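Local coordinates for protein quinone reductase (Klebsiella pneumoniae subsp. pneumoniae, PDB 4GI5) that binds flavin-adenine dinucleotide in a flavodoxin-like fold and probably reduces quinones at the expense of NADH or NADPH, at residues B[28-33]-B[59-64]; B[64-69]-B[136-141]. One frame throughout, in Å; residues are numbered along the deposited sequence.

Interaction 1. Residues B[28-33]-B[59-64]; sequences IYAHPE and SDLYAM. With FAD (flavin-adenine dinucleotide), chain H.
Y29 is held to segment 59-64 through both of its backbone polar atoms: Y29 N donates to S59 O (3.0 Å), and Y29 O accepts from L61 N (3.0 Å), the donor lying nearly on the extension of the C=O bond. Parallel bridges pair I28 with S59 and Y29 with D60. Beyond D60 the regular pairing ends, and water 1 bridges the two chains: it accepts from H31 N and Y62 N and lies within donating distance of Y29 O and D60 OD1. Water 2 donates to H31 O and D60 OD1. That same OD1 accepts from A63 N above the carboxylate plane, an Asx motif at the turn, where M64 N also bonds D60 O. H31 NE2 donates a hydrogen bond to FAD O2P, which lies in the imidazole plane at its edge (2.8 Å), while H31 ND1 accepts from E33 N; bonds at both nitrogens set the ring's rotation.

Y29 and D60 both swing CG opposite the backbone N, which lays them side by side; the D60 carboxylate stands at the Y29 ring edge, planes 84° apart, with D60 CG 3.5 Å from Y29 CD2. P32 CB sits over the Y62 ring face, 3.8 Å from the centroid and 7° off the normal, a CH-pi contact. I28 CD1 touches S59 CB at 3.6 Å. The strands belong to a right-handed beta-alpha-beta unit of the flavodoxin-like fold, whose first loop brings H31 to the FAD diphosphate.

Interaction 2. Residues B[64-69]-B[136-141]; sequences MRWKAG and DRVYAW
R137 meets W66 and K67 with different parts of one bent side chain. The bend comes at chi3 (67°), which brings R137 NH1 over W66 while CD stays by K67 O and A68 O. R137 NH1 is 3.1 Å above the indole plane of W66, displaced toward the rim, and comes closest to W66 CZ2 at 3.2 Å. Because the guanidinium and indole planes are inclined by 54°, a nitrogen meets the ring face and the groups do not stack flat. R137 NH1 also lies 2.9 Å from K67 O.

K67 covers a face of the guanidinium with its aliphatic part: K67 CB is 3.7 Å above the R137 plane, and the extended chain crosses R137 at roughly a right angle. Two like charges thus run close, K67 NZ to R137 NH2 being 4.6 Å, but acidic neighbours probably offset them: D74 forms salt bridges with both residues, D71 with K67 and D102 with R137. V138 adds an apolar contact, V138 CG2 lying 3.8 Å from W66 CZ2 with the side chains crossed. Water 3 donates to both A68 O and D136 OD2, bridging loop and helix. D136, whose OD2 also accepts from A129 N of the second subunit, lines an FAD pocket.

The contact lays the loop that follows strand 55-60 against the C-terminal turn of helix 129-138. W66 also packs on W134 and I130 of this helix and on E106 of helix 101-112; R137 touches I103 and V138 touches E106 of that same helix. A68 and D136 face the second subunit.

How the interactions relate
From the N terminus, strand 24-29 is followed by helix 37-51 and strand 55-60, and interaction 1 closes this beta-alpha-beta unit at the edge of the parallel sheet. Interaction 2 starts at M64, which both share, and closes a much longer excursion of 66 residues that includes helices 86-96 and 101-112 and strand 115-121 before returning at the end of helix 129-138. The two loops therefore follow in series, neither nested nor crossed. Their centres are 13 Å apart, and a probable hydrogen bond from W66 N to L61 O (3.0 Å) joins them directly. Together they link the sheet edge to helix 129-138, and both touch the second subunit.

Interaction 1. Residues B[28-33]-B[59-64]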
# COMPACT_ATOMS: atom_id res chain seq x y z
N ILE B 28 3.47 -10.70 12.65
CA ILE B 28 2.25 -9.91 12.35
C ILE B 28 1.59 -10.61 11.20
O ILE B 28 2.20 -10.73 10.10
CB ILE B 28 2.59 -8.42 12.01
CG1 ILE B 28 3.51 -7.72 13.01
CG2 ILE B 28 1.27 -7.68 11.90
CD1 ILE B 28 2.95 -7.72 14.41
N TYR B 29 0.34 -11.04 11.33
CA TYR B 29 -0.32 -11.98 10.40
C TYR B 29 -1.69 -11.43 10.03
O TYR B 29 -2.48 -11.08 10.88
CB TYR B 29 -0.46 -13.36 11.05
CG TYR B 29 -1.41 -14.32 10.40
CD1 TYR B 29 -1.05 -15.04 9.24
CD2 TYR B 29 -2.68 -14.51 10.89
CE1 TYR B 29 -1.96 -15.92 8.67
CE2 TYR B 29 -3.58 -15.39 10.30
CZ TYR B 29 -3.16 -16.12 9.18
OH TYR B 29 -4.10 -16.96 8.62
N ALA B 30 -1.95 -11.30 8.73
CA ALA B 30 -3.19 -10.78 8.19
C ALA B 30 -3.87 -11.71 7.22
O ALA B 30 -3.58 -11.71 6.05
CB ALA B 30 -2.92 -9.42 7.50
N HIS B 31 -4.79 -12.58 7.72
CA HIS B 31 -5.64 -13.34 6.82
C HIS B 31 -6.89 -13.65 7.60
O HIS B 31 -6.77 -14.04 8.75
CB HIS B 31 -4.99 -14.65 6.34
CG HIS B 31 -5.68 -15.21 5.15
ND1 HIS B 31 -6.96 -15.74 5.20
CD2 HIS B 31 -5.32 -15.24 3.83
CE1 HIS B 31 -7.32 -16.15 4.01
NE2 HIS B 31 -6.36 -15.82 3.16
N PRO B 32 -8.06 -13.44 6.97
CA PRO B 32 -9.32 -13.66 7.66
C PRO B 32 -9.71 -15.16 7.92
O PRO B 32 -10.49 -15.44 8.82
CB PRO B 32 -10.30 -13.05 6.69
CG PRO B 32 -9.78 -13.08 5.40
CD PRO B 32 -8.27 -12.85 5.65
N GLU B 33 -9.05 -16.10 7.29
CA GLU B 33 -9.48 -17.54 7.38
C GLU B 33 -8.37 -18.44 7.86
O GLU B 33 -7.34 -18.66 7.24
CB GLU B 33 -10.05 -17.99 6.05
CG GLU B 33 -10.34 -19.52 5.90
CD GLU B 33 -11.28 -20.03 7.01
OE1 GLU B 33 -12.33 -19.38 7.12
OE2 GLU B 33 -10.87 -20.97 7.70
N SER B 59 0.65 -11.53 16.30
CA SER B 59 -0.44 -10.60 16.27
C SER B 59 -1.30 -11.02 15.07
O SER B 59 -1.05 -10.60 13.94
CB SER B 59 0.06 -9.15 16.10
OG SER B 59 0.71 -8.72 17.28
N ASP B 60 -2.34 -11.79 15.34
CA ASP B 60 -3.24 -12.26 14.34
C ASP B 60 -4.33 -11.23 14.25
O ASP B 60 -5.29 -11.12 15.09
CB ASP B 60 -3.74 -13.68 14.72
CG ASP B 60 -4.76 -14.21 13.74
OD1 ASP B 60 -5.49 -13.49 12.95
OD2 ASP B 60 -4.92 -15.48 13.77
N LEU B 61 -4.18 -10.32 13.27
CA LEU B 61 -5.04 -9.14 13.26
C LEU B 61 -6.54 -9.37 13.13
O LEU B 61 -7.30 -8.73 13.89
CB LEU B 61 -4.58 -8.18 12.14
CG LEU B 61 -3.12 -7.78 12.27
CD1 LEU B 61 -2.70 -6.90 11.06
CD2 LEU B 61 -2.74 -7.09 13.57
N TYR B 62 -6.93 -10.30 12.30
CA TYR B 62 -8.34 -10.64 12.17
C TYR B 62 -8.86 -11.29 13.52
O TYR B 62 -9.98 -10.90 13.96
CB TYR B 62 -8.62 -11.51 11.01
CG TYR B 62 -8.75 -10.75 9.71
CD1 TYR B 62 -9.95 -10.13 9.34
CD2 TYR B 62 -7.68 -10.65 8.82
CE1 TYR B 62 -10.07 -9.47 8.08
CE2 TYR B 62 -7.76 -9.99 7.63
CZ TYR B 62 -8.95 -9.46 7.25
OH TYR B 62 -9.12 -8.90 5.97
N ALA B 63 -8.05 -12.14 14.10
CA ALA B 63 -8.50 -12.87 15.37
C ALA B 63 -8.66 -11.84 16.45
O ALA B 63 -9.59 -11.93 17.29
CB ALA B 63 -7.51 -13.95 15.70
N MSE B 64 -7.84 -10.78 16.47
CA MSE B 64 -7.86 -9.73 17.50
C MSE B 64 -8.94 -8.65 17.18
O MSE B 64 -9.08 -7.72 17.91
CB MSE B 64 -6.49 -9.02 17.58
CG MSE B 64 -5.41 -9.92 18.02
SE MSE B 64 -3.70 -8.88 17.42
CE MSE B 64 -3.90 -8.91 19.17
PA FAD H . -6.39 -19.77 -0.09
O1A FAD H . -6.76 -20.01 1.32
O2A FAD H . -7.30 -19.30 -1.13
O5B FAD H . -5.73 -21.13 -0.72
C5B FAD H . -5.02 -21.22 -1.96
C4B FAD H . -4.85 -22.66 -2.31
O4B FAD H . -3.90 -23.22 -1.43
C3B FAD H . -6.15 -23.44 -2.27
O3B FAD H . -6.17 -24.18 -3.49
C2B FAD H . -5.87 -24.33 -1.09
O2B FAD H . -6.63 -25.56 -1.10
C1B FAD H . -4.40 -24.57 -1.05
N9A FAD H . -3.96 -24.96 0.32
C8A FAD H . -4.37 -24.49 1.61
N7A FAD H . -3.76 -25.12 2.59
C5A FAD H . -3.09 -26.08 1.89
C6A FAD H . -2.29 -27.25 2.26
N6A FAD H . -2.10 -27.34 3.53
N1A FAD H . -1.70 -28.06 1.31
C2A FAD H . -1.89 -27.80 0.02
N3A FAD H . -2.68 -26.74 -0.39
C4A FAD H . -3.18 -25.97 0.51
N1 FAD H . -2.47 -11.67 -6.49
C2 FAD H . -1.45 -10.98 -7.03
O2 FAD H . -0.44 -11.58 -7.60
N3 FAD H . -1.42 -9.60 -7.01
C4 FAD H . -2.46 -8.87 -6.56
O4 FAD H . -2.40 -7.64 -6.47
C4X FAD H . -3.57 -9.59 -6.01
N5 FAD H . -4.63 -8.91 -5.47
C5X FAD H . -5.67 -9.62 -4.82
C6 FAD H . -6.64 -8.97 -4.22
C7 FAD H . -7.61 -9.63 -3.47
C7M FAD H . -8.69 -8.88 -2.78
C8 FAD H . -7.60 -11.05 -3.44
C8M FAD H . -8.69 -11.78 -2.70
C9 FAD H . -6.63 -11.75 -4.08
C9A FAD H . -5.60 -11.04 -4.77
N10 FAD H . -4.51 -11.69 -5.31
C10 FAD H . -3.48 -11.01 -5.92
C1' FAD H . -4.36 -13.15 -5.21
C2' FAD H . -3.86 -13.42 -3.79
O2' FAD H . -2.53 -12.98 -3.50
C3' FAD H . -3.92 -14.95 -3.46
O3' FAD H . -5.34 -15.24 -3.52
C4' FAD H . -3.43 -15.31 -2.06
O4' FAD H . -2.04 -15.18 -2.03
C5' FAD H . -3.72 -16.80 -1.76
O5' FAD H . -3.41 -17.05 -0.43
P FAD H . -4.65 -17.49 0.55
O1P FAD H . -4.06 -17.77 1.88
O2P FAD H . -5.78 -16.56 0.52
O3P FAD H . -5.02 -18.87 -0.20
O HOH W 1 -5.13 -12.05 10.73
O HOH W 2 -7.51 -14.92 11.50

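Interaction 2. Residues B[64-69]-B[136-141]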
# COMPACT_ATOMS: atom_id res chain seq x y z
N MSE B 64 -7.84 -10.78 16.47
CA MSE B 64 -7.86 -9.73 17.50
C MSE B 64 -8.94 -8.65 17.18
O MSE B 64 -9.08 -7.72 17.91
CB MSE B 64 -6.49 -9.02 17.58
CG MSE B 64 -5.41 -9.92 18.02
SE MSE B 64 -3.70 -8.88 17.42
CE MSE B 64 -3.90 -8.91 19.17
N ARG B 65 -9.62 -8.74 16.05
CA ARG B 65 -10.60 -7.76 15.53
C ARG B 65 -9.92 -6.36 15.53
O ARG B 65 -10.38 -5.37 16.03
CB ARG B 65 -11.89 -7.72 16.36
CG ARG B 65 -12.50 -9.14 16.49
CD ARG B 65 -13.65 -9.14 17.50
NE ARG B 65 -14.79 -8.53 16.84
CZ ARG B 65 -15.33 -7.33 17.10
NH1 ARG B 65 -14.87 -6.52 18.06
NH2 ARG B 65 -16.37 -6.92 16.36
N TRP B 66 -8.74 -6.35 14.97
CA TRP B 66 -7.86 -5.17 15.00
C TRP B 66 -8.58 -3.98 14.32
O TRP B 66 -9.06 -4.11 13.19
CB TRP B 66 -6.59 -5.52 14.20
CG TRP B 66 -5.62 -4.33 14.18
CD1 TRP B 66 -5.37 -3.48 13.10
CD2 TRP B 66 -4.84 -3.84 15.26
NE1 TRP B 66 -4.52 -2.51 13.49
CE2 TRP B 66 -4.21 -2.66 14.82
CE3 TRP B 66 -4.67 -4.23 16.60
CZ2 TRP B 66 -3.33 -1.92 15.62
CZ3 TRP B 66 -3.76 -3.48 17.40
CH2 TRP B 66 -3.15 -2.34 16.94
N LYS B 67 -8.57 -2.82 14.97
CA LYS B 67 -9.14 -1.64 14.40
C LYS B 67 -8.23 -1.03 13.32
O LYS B 67 -7.09 -0.70 13.64
CB LYS B 67 -9.34 -0.57 15.49
CG LYS B 67 -9.88 0.78 15.04
CD LYS B 67 -10.12 1.81 16.17
CE LYS B 67 -10.25 3.26 15.63
NZ LYS B 67 -10.25 4.09 16.80
N ALA B 68 -8.73 -0.94 12.10
CA ALA B 68 -7.82 -0.48 11.01
C ALA B 68 -7.71 1.02 10.76
O ALA B 68 -6.67 1.46 10.29
CB ALA B 68 -8.28 -1.13 9.70
N GLY B 69 -8.74 1.81 11.03
CA GLY B 69 -8.83 3.20 10.66
C GLY B 69 -8.32 4.10 11.74
O GLY B 69 -9.02 4.25 12.76
N ASP B 136 -0.48 2.06 10.28
CA ASP B 136 -0.90 3.44 10.47
C ASP B 136 -1.08 3.78 11.95
O ASP B 136 -0.75 4.87 12.34
CB ASP B 136 -2.27 3.68 9.84
CG ASP B 136 -2.27 3.72 8.27
OD1 ASP B 136 -1.20 3.71 7.67
OD2 ASP B 136 -3.42 3.53 7.74
N ARG B 137 -1.61 2.84 12.70
CA ARG B 137 -1.93 3.08 14.11
C ARG B 137 -0.80 2.80 15.08
O ARG B 137 -0.69 3.49 16.11
CB ARG B 137 -3.20 2.36 14.49
CG ARG B 137 -4.41 2.87 13.77
CD ARG B 137 -5.74 2.10 13.97
NE ARG B 137 -6.14 2.30 15.40
CZ ARG B 137 -6.12 1.34 16.33
NH1 ARG B 137 -5.76 0.06 16.11
NH2 ARG B 137 -6.36 1.73 17.62
N VAL B 138 0.03 1.82 14.80
CA VAL B 138 1.10 1.45 15.74
C VAL B 138 2.33 2.36 15.56
O VAL B 138 3.06 2.64 16.49
CB VAL B 138 1.49 -0.00 15.55
CG1 VAL B 138 2.69 -0.46 16.34
CG2 VAL B 138 0.29 -0.87 15.90
N TYR B 139 2.57 2.82 14.30
CA TYR B 139 3.79 3.55 14.00
C TYR B 139 3.62 5.01 14.38
O TYR B 139 3.48 5.90 13.54
CB TYR B 139 4.13 3.41 12.48
CG TYR B 139 4.96 2.27 12.11
CD1 TYR B 139 5.06 1.12 12.90
CD2 TYR B 139 5.62 2.25 10.85
CE1 TYR B 139 5.83 0.04 12.58
CE2 TYR B 139 6.41 1.17 10.50
CZ TYR B 139 6.61 0.08 11.36
OH TYR B 139 7.41 -0.91 10.89
N ALA B 140 3.58 5.27 15.67
CA ALA B 140 3.32 6.63 16.17
C ALA B 140 4.48 7.66 16.02
O ALA B 140 5.65 7.30 15.91
CB ALA B 140 2.98 6.49 17.70
N TRP B 141 4.09 8.90 16.16
CA TRP B 141 5.00 10.02 16.20
C TRP B 141 5.80 9.98 17.49
O TRP B 141 5.17 10.03 18.55
CB TRP B 141 4.29 11.32 16.03
CG TRP B 141 5.25 12.52 16.00
CD1 TRP B 141 6.28 12.85 16.96
CD2 TRP B 141 5.32 13.55 15.04
NE1 TRP B 141 6.94 13.97 16.59
CE2 TRP B 141 6.35 14.45 15.45
CE3 TRP B 141 4.61 13.81 13.92
CZ2 TRP B 141 6.68 15.58 14.74
CZ3 TRP B 141 4.93 14.93 13.19
CH2 TRP B 141 5.96 15.81 13.60
O HOH W 3 -5.56 3.73 9.36